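Local structure of histidine acid phosphatase (Bifidobacterium longum subsp. infantis, 6RXD) at residues Y16-A30 with P466-P478. The protein probably removes phosphate groups from inositol polyphosphates such as phytate, and from 2,3-bisphosphoglycerate, as a histidine acid phosphatase of the MINPP1 subfamily. Sequence-based numbering, arbitrary orientation.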
ATOM      1  N   TYR A  16       8.571   1.277  -3.637  1.00 11.76           N
ATOM      2  CA  TYR A  16       8.535   2.733  -3.580  1.00 11.04           C
ATOM      3  C   TYR A  16       9.658   3.342  -4.392  1.00 11.86           C
ATOM      4  O   TYR A  16      10.805   2.883  -4.326  1.00 13.10           O
ATOM      5  CB  TYR A  16       8.681   3.193  -2.134  1.00  8.97           C
ATOM      6  CG  TYR A  16       8.387   4.658  -1.940  1.00  9.90           C
ATOM      7  CD1 TYR A  16       7.104   5.144  -2.109  1.00 10.30           C
ATOM      8  CD2 TYR A  16       9.389   5.546  -1.568  1.00 13.22           C
ATOM      9  CE1 TYR A  16       6.814   6.495  -1.916  1.00 12.22           C
ATOM     10  CE2 TYR A  16       9.117   6.888  -1.366  1.00 14.39           C
ATOM     11  CZ  TYR A  16       7.830   7.357  -1.541  1.00 13.77           C
ATOM     12  OH  TYR A  16       7.568   8.698  -1.340  1.00 13.11           O
ATOM     13  N   VAL A  17       9.325   4.379  -5.155  1.00 14.24           N
ATOM     14  CA  VAL A  17      10.322   5.118  -5.919  1.00 12.59           C
ATOM     15  C   VAL A  17      10.626   6.415  -5.178  1.00 13.52           C
ATOM     16  O   VAL A  17       9.826   7.343  -5.191  1.00 16.14           O
ATOM     17  CB  VAL A  17       9.831   5.416  -7.337  1.00 19.73           C
ATOM     18  CG1 VAL A  17      10.907   6.176  -8.113  1.00 18.20           C
ATOM     19  CG2 VAL A  17       9.479   4.122  -8.053  1.00 20.59           C
ATOM     20  N   ALA A  18      11.776   6.464  -4.513  1.00 16.11           N
ATOM     21  CA  ALA A  18      12.163   7.651  -3.744  1.00 14.87           C
ATOM     22  C   ALA A  18      12.464   8.810  -4.693  1.00 22.34           C
ATOM     23  O   ALA A  18      12.917   8.591  -5.818  1.00 19.24           O
ATOM     24  CB  ALA A  18      13.370   7.350  -2.876  1.00 18.47           C
ATOM     25  N   PRO A  19      12.200  10.048  -4.250  1.00 16.49           N
ATOM     26  CA  PRO A  19      12.458  11.175  -5.150  1.00 18.13           C
ATOM     27  C   PRO A  19      13.948  11.356  -5.402  1.00 25.20           C
ATOM     28  O   PRO A  19      14.763  11.126  -4.505  1.00 25.20           O
ATOM     29  CB  PRO A  19      11.897  12.371  -4.373  1.00 21.89           C
ATOM     30  CG  PRO A  19      12.050  11.972  -2.917  1.00 19.13           C
ATOM     31  CD  PRO A  19      11.732  10.488  -2.919  1.00 19.89           C
ATOM     32  N   ASN A  20      14.310  11.744  -6.619  1.00 25.85           N
ATOM     33  CA  ASN A  20      15.704  12.065  -6.889  1.00 29.79           C
ATOM     34  C   ASN A  20      16.056  13.418  -6.287  1.00 28.59           C
ATOM     35  O   ASN A  20      15.168  14.159  -5.856  1.00 25.56           O
ATOM     36  CB  ASN A  20      16.018  12.014  -8.390  1.00 28.49           C
ATOM     37  CG  ASN A  20      15.143  12.948  -9.220  1.00 34.97           C
ATOM     38  OD1 ASN A  20      14.762  14.031  -8.780  1.00 36.10           O
ATOM     39  ND2 ASN A  20      14.830  12.527 -10.441  1.00 38.27           N
ATOM     40  N   ASP A  21      17.343  13.742  -6.262  1.00 25.69           N
ATOM     41  CA  ASP A  21      17.797  14.995  -5.659  1.00 29.73           C
ATOM     42  C   ASP A  21      17.165  16.241  -6.287  1.00 25.21           C
ATOM     43  O   ASP A  21      16.915  17.227  -5.599  1.00 33.33           O
ATOM     44  CB  ASP A  21      19.325  15.085  -5.704  1.00 37.21           C
ATOM     45  CG  ASP A  21      19.987  14.186  -4.683  1.00 48.55           C
ATOM     46  OD1 ASP A  21      21.176  14.420  -4.368  1.00 54.11           O
ATOM     47  OD2 ASP A  21      19.318  13.251  -4.189  1.00 48.59           O
ATOM     48  N   ALA A  22      16.906  16.189  -7.590  1.00 28.83           N
ATOM     49  CA  ALA A  22      16.268  17.300  -8.288  1.00 32.49           C
ATOM     50  C   ALA A  22      14.858  17.544  -7.756  1.00 35.67           C
ATOM     51  O   ALA A  22      14.478  18.679  -7.454  1.00 34.04           O
ATOM     52  CB  ALA A  22      16.222  17.022  -9.771  1.00 36.97           C
ATOM     53  N   THR A  23      14.082  16.472  -7.652  1.00 31.17           N
ATOM     54  CA  THR A  23      12.717  16.562  -7.137  1.00 25.42           C
ATOM     55  C   THR A  23      12.688  17.087  -5.703  1.00 21.69           C
ATOM     56  O   THR A  23      11.951  18.027  -5.385  1.00 24.12           O
ATOM     57  CB  THR A  23      12.007  15.200  -7.204  1.00 27.25           C
ATOM     58  OG1 THR A  23      11.848  14.814  -8.577  1.00 30.27           O
ATOM     59  CG2 THR A  23      10.635  15.279  -6.542  1.00 22.97           C
ATOM     60  N   ALA A  24      13.510  16.499  -4.841  1.00 20.10           N
ATOM     61  CA  ALA A  24      13.491  16.841  -3.422  1.00 26.45           C
ATOM     62  C   ALA A  24      13.977  18.264  -3.148  1.00 27.37           C
ATOM     63  O   ALA A  24      13.632  18.855  -2.121  1.00 31.70           O
ATOM     64  CB  ALA A  24      14.306  15.829  -2.627  1.00 33.35           C
ATOM     65  N   SER A  25      14.782  18.805  -4.064  1.00 24.57           N
ATOM     66  CA  SER A  25      15.313  20.160  -3.932  1.00 33.89           C
ATOM     67  C   SER A  25      14.437  21.219  -4.599  1.00 33.62           C
ATOM     68  O   SER A  25      14.728  22.412  -4.499  1.00 35.18           O
ATOM     69  CB  SER A  25      16.719  20.238  -4.533  1.00 31.89           C
ATOM     70  OG  SER A  25      16.676  19.990  -5.929  1.00 37.09           O
ATOM     71  N   SER A  26      13.373  20.796  -5.277  1.00 26.71           N
ATOM     72  CA  SER A  26      12.582  21.730  -6.073  1.00 29.46           C
ATOM     73  C   SER A  26      11.117  21.862  -5.655  1.00 22.52           C
ATOM     74  O   SER A  26      10.298  22.350  -6.432  1.00 23.75           O
ATOM     75  CB  SER A  26      12.661  21.365  -7.557  1.00 38.49           C
ATOM     76  OG  SER A  26      12.012  20.131  -7.807  1.00 48.40           O
ATOM     77  N   TYR A  27      10.778  21.457  -4.434  1.00 21.60           N
ATOM     78  CA  TYR A  27       9.400  21.653  -3.983  1.00 16.68           C
ATOM     79  C   TYR A  27       9.143  23.151  -3.902  1.00 17.09           C
ATOM     80  O   TYR A  27      10.025  23.919  -3.492  1.00 19.91           O
ATOM     81  CB  TYR A  27       9.166  21.009  -2.616  1.00 20.41           C
ATOM     82  CG  TYR A  27       9.301  19.502  -2.624  1.00 18.17           C
ATOM     83  CD1 TYR A  27       8.679  18.735  -3.597  1.00 14.45           C
ATOM     84  CD2 TYR A  27      10.056  18.854  -1.659  1.00 14.71           C
ATOM     85  CE1 TYR A  27       8.802  17.355  -3.612  1.00 14.49           C
ATOM     86  CE2 TYR A  27      10.191  17.481  -1.667  1.00 16.16           C
ATOM     87  CZ  TYR A  27       9.559  16.738  -2.643  1.00 16.50           C
ATOM     88  OH  TYR A  27       9.683  15.374  -2.651  1.00 15.31           O
ATOM     89  N   SER A  28       7.945  23.577  -4.287  1.00 16.20           N
ATOM     90  CA  SER A  28       7.655  25.010  -4.329  1.00 17.55           C
ATOM     91  C   SER A  28       7.761  25.680  -2.958  1.00 18.60           C
ATOM     92  O   SER A  28       7.449  25.070  -1.925  1.00 19.79           O
ATOM     93  CB  SER A  28       6.287  25.273  -4.955  1.00 15.86           C
ATOM     94  OG  SER A  28       5.243  24.938  -4.055  1.00 15.82           O
ATOM     95  N   LYS A  29       8.221  26.932  -2.948  1.00 17.17           N
ATOM     96  CA  LYS A  29       8.245  27.733  -1.730  1.00 16.82           C
ATOM     97  C   LYS A  29       6.872  28.363  -1.487  1.00 19.02           C
ATOM     98  O   LYS A  29       6.191  28.774  -2.422  1.00 20.99           O
ATOM     99  CB  LYS A  29       9.297  28.842  -1.841  1.00 20.40           C
ATOM    100  CG  LYS A  29      10.681  28.351  -2.257  1.00 25.91           C
ATOM    101  CD  LYS A  29      11.164  27.220  -1.360  1.00 37.38           C
ATOM    102  CE  LYS A  29      12.618  26.859  -1.643  1.00 40.30           C
ATOM    103  NZ  LYS A  29      13.052  25.696  -0.816  1.00 38.85           N
ATOM    104  N   ALA A  30       6.477  28.450  -0.225  1.00 20.28           N
ATOM    105  CA  ALA A  30       5.240  29.131   0.123  1.00 21.25           C
ATOM    106  C   ALA A  30       5.369  30.606  -0.236  1.00 19.76           C
ATOM    107  O   ALA A  30       6.485  31.146  -0.268  1.00 20.79           O
ATOM    108  CB  ALA A  30       4.944  28.958   1.606  1.00 19.02           C
ATOM    109  N   PRO A 466      -4.548  29.882   7.077  1.00 13.88           N
ATOM    110  CA  PRO A 466      -3.385  29.021   6.802  1.00 11.46           C
ATOM    111  C   PRO A 466      -3.465  28.429   5.399  1.00 12.81           C
ATOM    112  O   PRO A 466      -4.548  28.361   4.822  1.00 14.03           O
ATOM    113  CB  PRO A 466      -3.531  27.885   7.827  1.00 15.59           C
ATOM    114  CG  PRO A 466      -4.454  28.434   8.897  1.00 18.53           C
ATOM    115  CD  PRO A 466      -5.382  29.362   8.181  1.00 16.19           C
ATOM    116  N   ILE A 467      -2.327  28.009   4.859  1.00 10.84           N
ATOM    117  CA  ILE A 467      -2.297  27.467   3.506  1.00  9.98           C
ATOM    118  C   ILE A 467      -1.624  26.101   3.496  1.00 11.58           C
ATOM    119  O   ILE A 467      -0.821  25.780   4.374  1.00 13.74           O
ATOM    120  CB  ILE A 467      -1.594  28.424   2.527  1.00 10.63           C
ATOM    121  CG1 ILE A 467      -0.155  28.694   2.971  1.00 14.20           C
ATOM    122  CG2 ILE A 467      -2.388  29.737   2.404  1.00 13.59           C
ATOM    123  CD1 ILE A 467       0.656  29.456   1.926  1.00 12.91           C
ATOM    124  N   VAL A 468      -1.981  25.279   2.511  1.00 10.58           N
ATOM    125  CA  VAL A 468      -1.609  23.876   2.547  1.00 11.15           C
ATOM    126  C   VAL A 468      -1.113  23.424   1.182  1.00 13.53           C
ATOM    127  O   VAL A 468      -1.658  23.837   0.157  1.00 12.51           O
ATOM    128  CB  VAL A 468      -2.849  23.017   2.919  1.00  9.66           C
ATOM    129  CG1 VAL A 468      -2.493  21.528   3.058  1.00  9.84           C
ATOM    130  CG2 VAL A 468      -3.519  23.521   4.220  1.00 13.63           C
ATOM    131  N   ARG A 469      -0.111  22.546   1.172  1.00 11.79           N
ATOM    132  CA  ARG A 469       0.456  22.001  -0.063  1.00 13.42           C
ATOM    133  C   ARG A 469       0.596  20.491   0.106  1.00 12.35           C
ATOM    134  O   ARG A 469       0.966  20.034   1.179  1.00 13.35           O
ATOM    135  CB  ARG A 469       1.836  22.643  -0.297  1.00 16.92           C
ATOM    136  CG  ARG A 469       2.645  22.107  -1.463  1.00 24.33           C
ATOM    137  CD  ARG A 469       3.595  20.962  -1.054  1.00 17.29           C
ATOM    138  NE  ARG A 469       4.617  21.318  -0.062  1.00 16.31           N
ATOM    139  CZ  ARG A 469       5.678  22.090  -0.307  1.00 14.22           C
ATOM    140  NH1 ARG A 469       5.840  22.634  -1.502  1.00 15.83           N
ATOM    141  NH2 ARG A 469       6.566  22.338   0.650  1.00 14.75           N
ATOM    142  N   MET A 470       0.303  19.723  -0.946  1.00  8.80           N
ATOM    143  CA  MET A 470       0.349  18.256  -0.868  1.00 11.21           C
ATOM    144  C   MET A 470       1.470  17.620  -1.697  1.00 13.19           C
ATOM    145  O   MET A 470       1.774  18.080  -2.809  1.00 11.50           O
ATOM    146  CB  MET A 470      -1.001  17.657  -1.309  1.00  9.66           C
ATOM    147  CG  MET A 470      -0.982  16.126  -1.522  1.00 11.98           C
ATOM    148  SD  MET A 470      -2.637  15.402  -1.542  1.00 12.50           S
ATOM    149  CE  MET A 470      -3.457  16.479  -2.739  1.00 12.55           C
ATOM    150  N   LEU A 471       2.081  16.575  -1.129  1.00 10.56           N
ATOM    151  CA  LEU A 471       2.957  15.647  -1.856  1.00 10.66           C
ATOM    152  C   LEU A 471       2.311  14.269  -1.845  1.00 13.97           C
ATOM    153  O   LEU A 471       1.799  13.840  -0.818  1.00 12.55           O
ATOM    154  CB  LEU A 471       4.336  15.542  -1.185  1.00 14.03           C
ATOM    155  CG  LEU A 471       5.199  16.772  -0.892  1.00 20.06           C
ATOM    156  CD1 LEU A 471       6.637  16.332  -0.571  1.00 15.39           C
ATOM    157  CD2 LEU A 471       5.196  17.772  -2.010  1.00 21.38           C
ATOM    158  N   TYR A 472       2.335  13.572  -2.982  1.00 11.34           N
ATOM    159  CA  TYR A 472       1.784  12.224  -3.098  1.00 11.49           C
ATOM    160  C   TYR A 472       2.931  11.367  -3.614  1.00 11.37           C
ATOM    161  O   TYR A 472       3.469  11.622  -4.705  1.00 11.00           O
ATOM    162  CB  TYR A 472       0.639  12.236  -4.107  1.00  9.67           C
ATOM    163  CG  TYR A 472      -0.100  10.925  -4.328  1.00 13.24           C
ATOM    164  CD1 TYR A 472      -0.138   9.922  -3.362  1.00 11.59           C
ATOM    165  CD2 TYR A 472      -0.763  10.703  -5.526  1.00 10.45           C
ATOM    166  CE1 TYR A 472      -0.840   8.723  -3.593  1.00  9.19           C
ATOM    167  CE2 TYR A 472      -1.455   9.530  -5.771  1.00 11.65           C
ATOM    168  CZ  TYR A 472      -1.497   8.546  -4.808  1.00 13.12           C
ATOM    169  OH  TYR A 472      -2.217   7.404  -5.074  1.00 12.04           O
ATOM    170  N   ASN A 473       3.343  10.391  -2.812  1.00 10.56           N
ATOM    171  CA  ASN A 473       4.548   9.620  -3.087  1.00 10.53           C
ATOM    172  C   ASN A 473       5.745  10.536  -3.358  1.00 12.61           C
ATOM    173  O   ASN A 473       6.596  10.265  -4.217  1.00 13.84           O
ATOM    174  CB  ASN A 473       4.281   8.614  -4.219  1.00 10.58           C
ATOM    175  CG  ASN A 473       3.113   7.689  -3.901  1.00 14.86           C
ATOM    176  OD1 ASN A 473       2.886   7.364  -2.740  1.00 12.31           O
ATOM    177  ND2 ASN A 473       2.370   7.260  -4.925  1.00 13.81           N
ATOM    178  N   GLU A 474       5.782  11.622  -2.586  1.00 10.39           N
ATOM    179  CA  GLU A 474       6.834  12.634  -2.615  1.00 15.11           C
ATOM    180  C   GLU A 474       6.939  13.433  -3.912  1.00 15.03           C
ATOM    181  O   GLU A 474       7.931  14.123  -4.145  1.00 13.97           O
ATOM    182  CB  GLU A 474       8.176  12.060  -2.150  1.00 14.66           C
ATOM    183  CG  GLU A 474       8.238  11.955  -0.617  1.00 15.48           C
ATOM    184  CD  GLU A 474       9.489  11.269  -0.115  1.00 17.97           C
ATOM    185  OE1 GLU A 474       9.606  10.045  -0.329  1.00 14.31           O
ATOM    186  OE2 GLU A 474      10.350  11.946   0.500  1.00 16.98           O
ATOM    187  N   ASN A 475       5.899  13.368  -4.740  1.00 13.34           N
ATOM    188  CA  ASN A 475       5.763  14.298  -5.856  1.00 11.92           C
ATOM    189  C   ASN A 475       4.791  15.391  -5.452  1.00 13.07           C
ATOM    190  O   ASN A 475       3.716  15.099  -4.934  1.00 12.20           O
ATOM    191  CB  ASN A 475       5.224  13.580  -7.094  1.00 14.64           C
ATOM    192  CG  ASN A 475       6.158  12.503  -7.593  1.00 17.09           C
ATOM    193  OD1 ASN A 475       7.342  12.760  -7.842  1.00 19.13           O
ATOM    194  ND2 ASN A 475       5.642  11.283  -7.725  1.00 21.88           N
ATOM    195  N   GLU A 476       5.162  16.645  -5.678  1.00 13.81           N
ATOM    196  CA  GLU A 476       4.241  17.747  -5.397  1.00 13.66           C
ATOM    197  C   GLU A 476       3.129  17.735  -6.425  1.00 14.70           C
ATOM    198  O   GLU A 476       3.382  17.710  -7.640  1.00 16.86           O
ATOM    199  CB  GLU A 476       4.981  19.092  -5.407  1.00 18.40           C
ATOM    200  CG  GLU A 476       4.105  20.291  -5.014  1.00 18.01           C
ATOM    201  CD  GLU A 476       4.935  21.532  -4.739  1.00 17.60           C
ATOM    202  OE1 GLU A 476       6.112  21.545  -5.154  1.00 19.94           O
ATOM    203  OE2 GLU A 476       4.427  22.481  -4.096  1.00 19.39           O
ATOM    204  N   VAL A 477       1.888  17.739  -5.942  1.00 13.58           N
ATOM    205  CA  VAL A 477       0.732  17.673  -6.822  1.00 13.09           C
ATOM    206  C   VAL A 477      -0.290  18.714  -6.403  1.00 13.45           C
ATOM    207  O   VAL A 477      -0.345  19.105  -5.236  1.00 14.04           O
ATOM    208  CB  VAL A 477       0.073  16.268  -6.801  1.00 16.42           C
ATOM    209  CG1 VAL A 477       1.005  15.226  -7.411  1.00 17.14           C
ATOM    210  CG2 VAL A 477      -0.339  15.879  -5.381  1.00 14.68           C
ATOM    211  N   PRO A 478      -1.099  19.176  -7.362  1.00 13.06           N
ATOM    212  CA  PRO A 478      -2.247  20.007  -7.004  1.00 11.12           C
ATOM    213  C   PRO A 478      -3.267  19.173  -6.255  1.00 13.08           C
ATOM    214  O   PRO A 478      -3.280  17.944  -6.371  1.00 15.58           O
ATOM    215  CB  PRO A 478      -2.820  20.422  -8.364  1.00 19.72           C
ATOM    216  CG  PRO A 478      -2.349  19.361  -9.330  1.00 22.82           C
ATOM    217  CD  PRO A 478      -0.985  18.954  -8.816  1.00 18.09           C
TER
HETATM  218  O   HOH W   1       7.232   7.888  -5.649  1.00 19.43           O
HETATM  219  O   HOH W   2       9.232  10.362  -5.144  1.00 28.11           O
HETATM  220  O   HOH W   3       7.493  20.856  -7.503  1.00 35.84           O
HETATM  221  O   HOH W   4      10.631  14.603  -0.095  1.00 28.58           O
HETATM  222  O   HOH W   5       8.948  24.039   0.157  1.00 28.42           O
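Glu476 grips Ser28 with both carboxylate oxygens: OE1 accepts from Ser28 N on its syn lone pair, at 2.9 Å and a nearly straight 172°, while OE2 accepts from Ser28 OG at 2.6 Å, met on the syn side but somewhat out of the carboxylate plane. Closing the cluster, Arg469 NH1 donates to Ser28 O at 2.9 Å, in the carbonyl plane and on a lone pair, and forms a salt bridge to Glu476 OE2, which it meets from above the carboxylate plane. Replacing Glu476 with an alanine would probably leave Ser28 N and OG without these acceptors and take from Arg469 NH1 its salt-bridge partner, leaving the guanidinium with Asp449. Next along, the Tyr27 ring lies between Thr23 O, 3.6 Å above the centre of one face, and Leu471 CD1 over the opposite face, a CH-pi contact 3.9 Å from the centroid. Tyr27 OH donates to Glu474 O at 2.6 Å; the oxygen lies in the ring plane, while the hydroxyl is tilted from the carbonyl plane.

Glu474 belongs to the type I' turn Tyr472-Asn475 of a beta hairpin, whose strand 467-472 pairs antiparallel with 445-453 in the mixed sheet of this histidine phosphatase fold; segment 16-30 runs along the hairpin, from its turn toward the start of strand 467-472. At the turn, Tyr16 OH donates to the anti lone pair of Glu474 OE1, ring and carboxylate being nearly coplanar, 16° apart. Tyr16 reaches it with CG anti to the backbone N (chi1 -169°), and Pro19 CD packs 3.4 Å from Glu474 OE1. A water joins Tyr27 OH to Glu474 OE2.

Further out, Arg114 of helix 102-118 salt-bridges Glu474 OE2, and Asp449 pairs with Arg469 NE, while Thr491 bonds to both Ser28 OG and Glu476 OE2. Asn20 N-caps the short helix 21-24 through OD1, which accepts from Thr23 N.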